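Aminotransferase class I and II (Streptococcus suis 89/1591, PDB 3OP7) probably transfers amino groups between amino acids and keto acids, using pyridoxal phosphate held as a Schiff base on an active-site lysine. Local coordinates at residues 3-8 against 118-123; 109-114 against 130-135. One frame throughout, in Å; residues are numbered along the deposited sequence.

Contact 1: residues 3-8 against 118-123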
# COMPACT_ATOMS: atom_id res chain seq x y z
N LYS A 3 -4.75 1.63 -19.85
CA LYS A 3 -4.70 0.20 -19.48
C LYS A 3 -5.17 -0.01 -18.03
O LYS A 3 -5.17 -1.14 -17.52
CB LYS A 3 -3.31 -0.43 -19.78
CG LYS A 3 -3.19 -1.15 -21.18
CD LYS A 3 -4.17 -2.28 -21.37
CE LYS A 3 -5.34 -1.88 -22.27
NZ LYS A 3 -6.60 -2.61 -21.92
N LEU A 4 -5.51 1.08 -17.36
CA LEU A 4 -5.98 1.02 -15.95
C LEU A 4 -7.13 2.00 -15.78
O LEU A 4 -6.89 3.20 -15.63
CB LEU A 4 -4.89 1.33 -14.93
CG LEU A 4 -5.30 1.02 -13.48
CD1 LEU A 4 -5.38 -0.49 -13.21
CD2 LEU A 4 -4.34 1.69 -12.46
N PRO A 5 -8.38 1.49 -15.85
CA PRO A 5 -9.61 2.29 -15.70
C PRO A 5 -9.75 2.82 -14.29
O PRO A 5 -9.25 2.21 -13.33
CB PRO A 5 -10.75 1.26 -16.00
CG PRO A 5 -10.09 0.07 -16.66
CD PRO A 5 -8.66 0.07 -16.06
N ARG A 6 -10.42 3.95 -14.13
CA ARG A 6 -10.78 4.37 -12.75
C ARG A 6 -11.47 3.20 -12.04
O ARG A 6 -12.13 2.41 -12.69
CB ARG A 6 -11.74 5.55 -12.80
CG ARG A 6 -11.10 6.89 -13.21
CD ARG A 6 -12.20 7.93 -13.49
NE ARG A 6 -13.16 7.41 -14.49
CZ ARG A 6 -14.45 7.75 -14.59
NH1 ARG A 6 -15.00 8.66 -13.77
NH2 ARG A 6 -15.19 7.19 -15.54
N PHE A 7 -11.34 3.15 -10.72
CA PHE A 7 -11.92 2.11 -9.88
C PHE A 7 -13.38 2.53 -9.64
O PHE A 7 -13.64 3.55 -9.03
CB PHE A 7 -11.08 1.98 -8.59
CG PHE A 7 -11.19 0.65 -7.90
CD1 PHE A 7 -12.40 0.26 -7.29
CD2 PHE A 7 -10.09 -0.21 -7.81
CE1 PHE A 7 -12.50 -0.95 -6.63
CE2 PHE A 7 -10.17 -1.42 -7.16
CZ PHE A 7 -11.39 -1.79 -6.54
N GLY A 8 -14.32 1.77 -10.20
CA GLY A 8 -15.69 2.22 -10.33
C GLY A 8 -16.42 2.46 -9.04
O GLY A 8 -17.08 3.49 -8.90
N LEU A 118 -8.99 -7.64 -9.42
CA LEU A 118 -8.68 -8.98 -9.86
C LEU A 118 -8.60 -9.13 -11.38
O LEU A 118 -7.88 -10.03 -11.86
CB LEU A 118 -9.65 -10.02 -9.28
CG LEU A 118 -9.65 -10.13 -7.75
CD1 LEU A 118 -10.78 -11.12 -7.37
CD2 LEU A 118 -8.23 -10.50 -7.14
N TYR A 119 -9.26 -8.25 -12.12
CA TYR A 119 -9.19 -8.24 -13.58
C TYR A 119 -8.48 -7.03 -14.17
O TYR A 119 -7.76 -7.18 -15.15
CB TYR A 119 -10.56 -8.46 -14.22
CG TYR A 119 -11.66 -7.53 -13.77
CD1 TYR A 119 -11.82 -6.29 -14.38
CD2 TYR A 119 -12.51 -7.86 -12.73
CE1 TYR A 119 -12.82 -5.45 -13.97
CE2 TYR A 119 -13.46 -7.02 -12.30
CZ TYR A 119 -13.62 -5.79 -12.92
OH TYR A 119 -14.59 -4.92 -12.49
N ASP A 120 -8.60 -5.85 -13.56
CA ASP A 120 -7.96 -4.66 -14.12
C ASP A 120 -6.48 -4.55 -13.81
O ASP A 120 -5.74 -4.03 -14.64
CB ASP A 120 -8.75 -3.40 -13.79
CG ASP A 120 -9.90 -3.16 -14.79
OD1 ASP A 120 -9.84 -3.69 -15.95
OD2 ASP A 120 -10.87 -2.43 -14.41
N ILE A 121 -6.02 -5.06 -12.67
CA ILE A 121 -4.58 -5.05 -12.46
C ILE A 121 -3.89 -5.91 -13.52
O ILE A 121 -2.95 -5.42 -14.17
CB ILE A 121 -4.15 -5.36 -10.98
CG1 ILE A 121 -4.64 -4.23 -10.06
CG2 ILE A 121 -2.63 -5.50 -10.90
CD1 ILE A 121 -4.44 -4.49 -8.57
N PRO A 122 -4.34 -7.16 -13.74
CA PRO A 122 -3.59 -7.90 -14.74
C PRO A 122 -3.63 -7.27 -16.13
O PRO A 122 -2.63 -7.28 -16.83
CB PRO A 122 -4.20 -9.31 -14.75
CG PRO A 122 -5.21 -9.35 -13.67
CD PRO A 122 -5.17 -8.03 -12.90
N LYS A 123 -4.76 -6.71 -16.52
CA LYS A 123 -4.83 -6.00 -17.81
C LYS A 123 -3.78 -4.91 -17.88
O LYS A 123 -3.07 -4.78 -18.89
CB LYS A 123 -6.20 -5.31 -17.99
CG LYS A 123 -7.29 -6.15 -18.54
CD LYS A 123 -8.23 -5.22 -19.35
CE LYS A 123 -9.27 -5.97 -20.17
NZ LYS A 123 -10.16 -4.99 -20.91
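Lys3, Asp120 and Lys123 bury the most surface where the N-terminal arm runs past helix 117-124. The turn of Lys3 at chi2 (-59°) brings its CD to 3.7 Å from the backbone O of Lys123, and a further bend at chi3 (103°) carries the amine end on towards that lysine. There Lys3 NZ comes 4.0 Å from CD of Lys123, the two side chains nearly perpendicular. The two ammonium nitrogens, Lys3 NZ and Lys123 NZ, stand 4.4 Å apart. Asp120 faces the arm and sets its carboxylate against the ring of Pro5: OD2 is 3.5 Å from Pro5 CG, while CG of the aspartate touches both CG and CD of the proline. The same OD2 takes a hydrogen bond from Gln116 NE2, which also reaches the carbonyl of Arg6, so one amide ties helix and arm together. Leu4 adds CD1, 3.8 Å from Asp120 O. Tyr250 of the second subunit packs on Leu4 and Asp120 and bonds through its hydroxyl to Pro5 O, placing the arm at the dimer interface. Direct contact is thus by van der Waals packing, and the neighbouring ammonium groups probably repel each other mildly, which solvent at this edge would soften.

Contact 2: residues 109-114 against 130-135; sequences ISLYPT and DLWQIE
Tyr112 has its CG anti to the backbone N (chi1 -169°), while Leu131 carries its CG beside its own N (chi1 -58°), and the two settings bring the leucine over the tyrosine ring. Leu131 CD1 sits 3.7 Å from the centroid of the Tyr112 ring, almost on its normal, a CH-pi contact. At the ring edge, in plane, lies Gln133 OE1, 3.5 Å from Tyr112 CD2; the amide plane is turned 81° from the ring. Both polar ends are held from outside the pair of strands, Tyr112 OH by Glu341 and Gln133 OE1 by Arg342. On the other face of the sheet Ile109 CG2 rests 3.7 Å from Trp132 CB, and the indole is anchored by NE1 to the carbonyl of Asp143, beside helix 144-150. Further along, Leu111 CD1 meets Ile134 CG2 at 3.5 Å, the side chains lying athwart each other, and Ile134 CD1 packs at 3.6 Å on CD of Pro113, which follows a cis peptide. Between the backbones, Ser110 N bonds to Asp130 O, Trp132 N to Ser110 O at 2.8 Å and nearly straight, and Ile134 N to Tyr112 O; the bond from Tyr112 N to Trp132 O is weak, bent at the hydrogen. Ser110 OG donates a hydrogen bond forward to Leu111 O. This is the parallel ladder of a right-handed beta-alpha-beta crossover, strand 107-112, helix 117-124, strand 128-135, in the large-domain sheet of a fold type I PLP-dependent aminotransferase.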
# COMPACT_ATOMS: atom_id res chain seq x y z
N ILE A 109 -7.53 -15.59 -16.34
CA ILE A 109 -8.97 -15.66 -16.34
C ILE A 109 -9.49 -15.17 -14.99
O ILE A 109 -8.98 -15.59 -13.96
CB ILE A 109 -9.44 -17.10 -16.55
CG1 ILE A 109 -8.91 -17.63 -17.88
CG2 ILE A 109 -10.99 -17.23 -16.46
CD1 ILE A 109 -9.20 -19.14 -18.10
N SER A 110 -10.44 -14.23 -15.03
CA SER A 110 -11.01 -13.66 -13.81
C SER A 110 -12.47 -13.86 -13.75
O SER A 110 -13.16 -13.64 -14.76
CB SER A 110 -10.72 -12.17 -13.73
OG SER A 110 -11.31 -11.62 -12.54
N LEU A 111 -12.93 -14.30 -12.58
CA LEU A 111 -14.34 -14.23 -12.23
C LEU A 111 -14.85 -12.83 -12.57
O LEU A 111 -14.13 -11.85 -12.45
CB LEU A 111 -14.50 -14.51 -10.72
CG LEU A 111 -15.89 -14.74 -10.16
CD1 LEU A 111 -16.52 -15.98 -10.77
CD2 LEU A 111 -15.81 -14.79 -8.59
N TYR A 112 -16.12 -12.73 -12.99
CA TYR A 112 -16.62 -11.45 -13.47
C TYR A 112 -18.14 -11.40 -13.42
O TYR A 112 -18.82 -12.36 -13.84
CB TYR A 112 -16.15 -11.16 -14.91
CG TYR A 112 -16.44 -9.75 -15.32
CD1 TYR A 112 -15.57 -8.72 -14.95
CD2 TYR A 112 -17.59 -9.41 -16.03
CE1 TYR A 112 -15.81 -7.41 -15.27
CE2 TYR A 112 -17.83 -8.07 -16.39
CZ TYR A 112 -16.94 -7.08 -15.98
OH TYR A 112 -17.12 -5.74 -16.29
N PRO A 113 -18.69 -10.29 -12.88
CA PRO A 113 -18.07 -9.24 -12.12
C PRO A 113 -17.50 -9.77 -10.84
O PRO A 113 -17.91 -10.80 -10.34
CB PRO A 113 -19.24 -8.31 -11.72
CG PRO A 113 -20.35 -8.79 -12.29
CD PRO A 113 -20.11 -10.01 -13.10
N THR A 114 -16.50 -9.07 -10.33
CA THR A 114 -15.91 -9.41 -9.08
C THR A 114 -15.19 -8.16 -8.59
O THR A 114 -15.32 -7.10 -9.18
CB THR A 114 -14.86 -10.57 -9.23
OG1 THR A 114 -14.46 -10.97 -7.93
CG2 THR A 114 -13.60 -10.15 -10.05
N ASP A 130 -9.35 -12.97 -19.84
CA ASP A 130 -10.67 -13.46 -20.17
C ASP A 130 -11.58 -13.41 -18.93
O ASP A 130 -11.12 -13.60 -17.80
CB ASP A 130 -10.56 -14.91 -20.68
CG ASP A 130 -10.31 -15.01 -22.18
OD1 ASP A 130 -10.98 -14.28 -22.96
OD2 ASP A 130 -9.46 -15.84 -22.60
N LEU A 131 -12.86 -13.16 -19.16
CA LEU A 131 -13.83 -13.00 -18.10
C LEU A 131 -14.70 -14.22 -17.95
O LEU A 131 -15.34 -14.70 -18.90
CB LEU A 131 -14.66 -11.76 -18.36
CG LEU A 131 -13.85 -10.45 -18.48
CD1 LEU A 131 -14.83 -9.28 -18.77
CD2 LEU A 131 -12.97 -10.12 -17.29
N TRP A 132 -14.71 -14.75 -16.75
CA TRP A 132 -15.47 -15.95 -16.44
C TRP A 132 -16.74 -15.49 -15.73
O TRP A 132 -16.72 -15.15 -14.55
CB TRP A 132 -14.59 -16.82 -15.56
CG TRP A 132 -15.17 -18.19 -15.25
CD1 TRP A 132 -16.05 -18.93 -16.03
CD2 TRP A 132 -14.87 -19.01 -14.11
NE1 TRP A 132 -16.30 -20.12 -15.42
CE2 TRP A 132 -15.62 -20.19 -14.24
CE3 TRP A 132 -14.08 -18.85 -12.98
CZ2 TRP A 132 -15.55 -21.23 -13.27
CZ3 TRP A 132 -14.02 -19.87 -12.03
CH2 TRP A 132 -14.73 -21.02 -12.18
N GLN A 133 -17.85 -15.54 -16.48
CA GLN A 133 -19.08 -14.81 -16.14
C GLN A 133 -19.95 -15.53 -15.11
O GLN A 133 -20.33 -16.68 -15.30
CB GLN A 133 -19.95 -14.54 -17.39
CG GLN A 133 -19.26 -13.65 -18.47
CD GLN A 133 -19.25 -12.17 -18.16
OE1 GLN A 133 -19.93 -11.71 -17.23
NE2 GLN A 133 -18.44 -11.42 -18.91
N ILE A 134 -20.30 -14.83 -14.02
CA ILE A 134 -21.20 -15.36 -13.03
C ILE A 134 -22.59 -15.40 -13.66
O ILE A 134 -22.91 -14.59 -14.54
CB ILE A 134 -21.19 -14.58 -11.70
CG1 ILE A 134 -21.71 -13.15 -11.89
CG2 ILE A 134 -19.73 -14.57 -11.06
CD1 ILE A 134 -21.56 -12.26 -10.63
N GLU A 135 -23.39 -16.38 -13.21
CA GLU A 135 -24.70 -16.63 -13.74
C GLU A 135 -25.79 -16.64 -12.66
O GLU A 135 -25.87 -17.53 -11.79
CB GLU A 135 -24.72 -17.95 -14.54
CG GLU A 135 -24.04 -17.77 -15.92
CD GLU A 135 -23.67 -19.08 -16.62
OE1 GLU A 135 -24.19 -20.13 -16.24
OE2 GLU A 135 -22.80 -19.02 -17.53

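Overall arrangement
From the N terminus, the arm at 3-8 leads into helix 8-16, and the chain runs through 109 residues before 118-123 meets the arm and closes the long loop of contact 1. Contact 2 closes a much shorter one, with 15 residues between 109-114 and 130-135. The two cross: 109-114 lies within the span of contact 1, while 118-123, the second segment of contact 1, lies within the span of contact 2. Helix 117-124 is the element the two contacts share, packing against strand 107-112 through Tyr119, whose ring meets Tyr112 edge-to-face. Together they link the N-terminal arm, which touches the second subunit, by way of the helix to the central sheet.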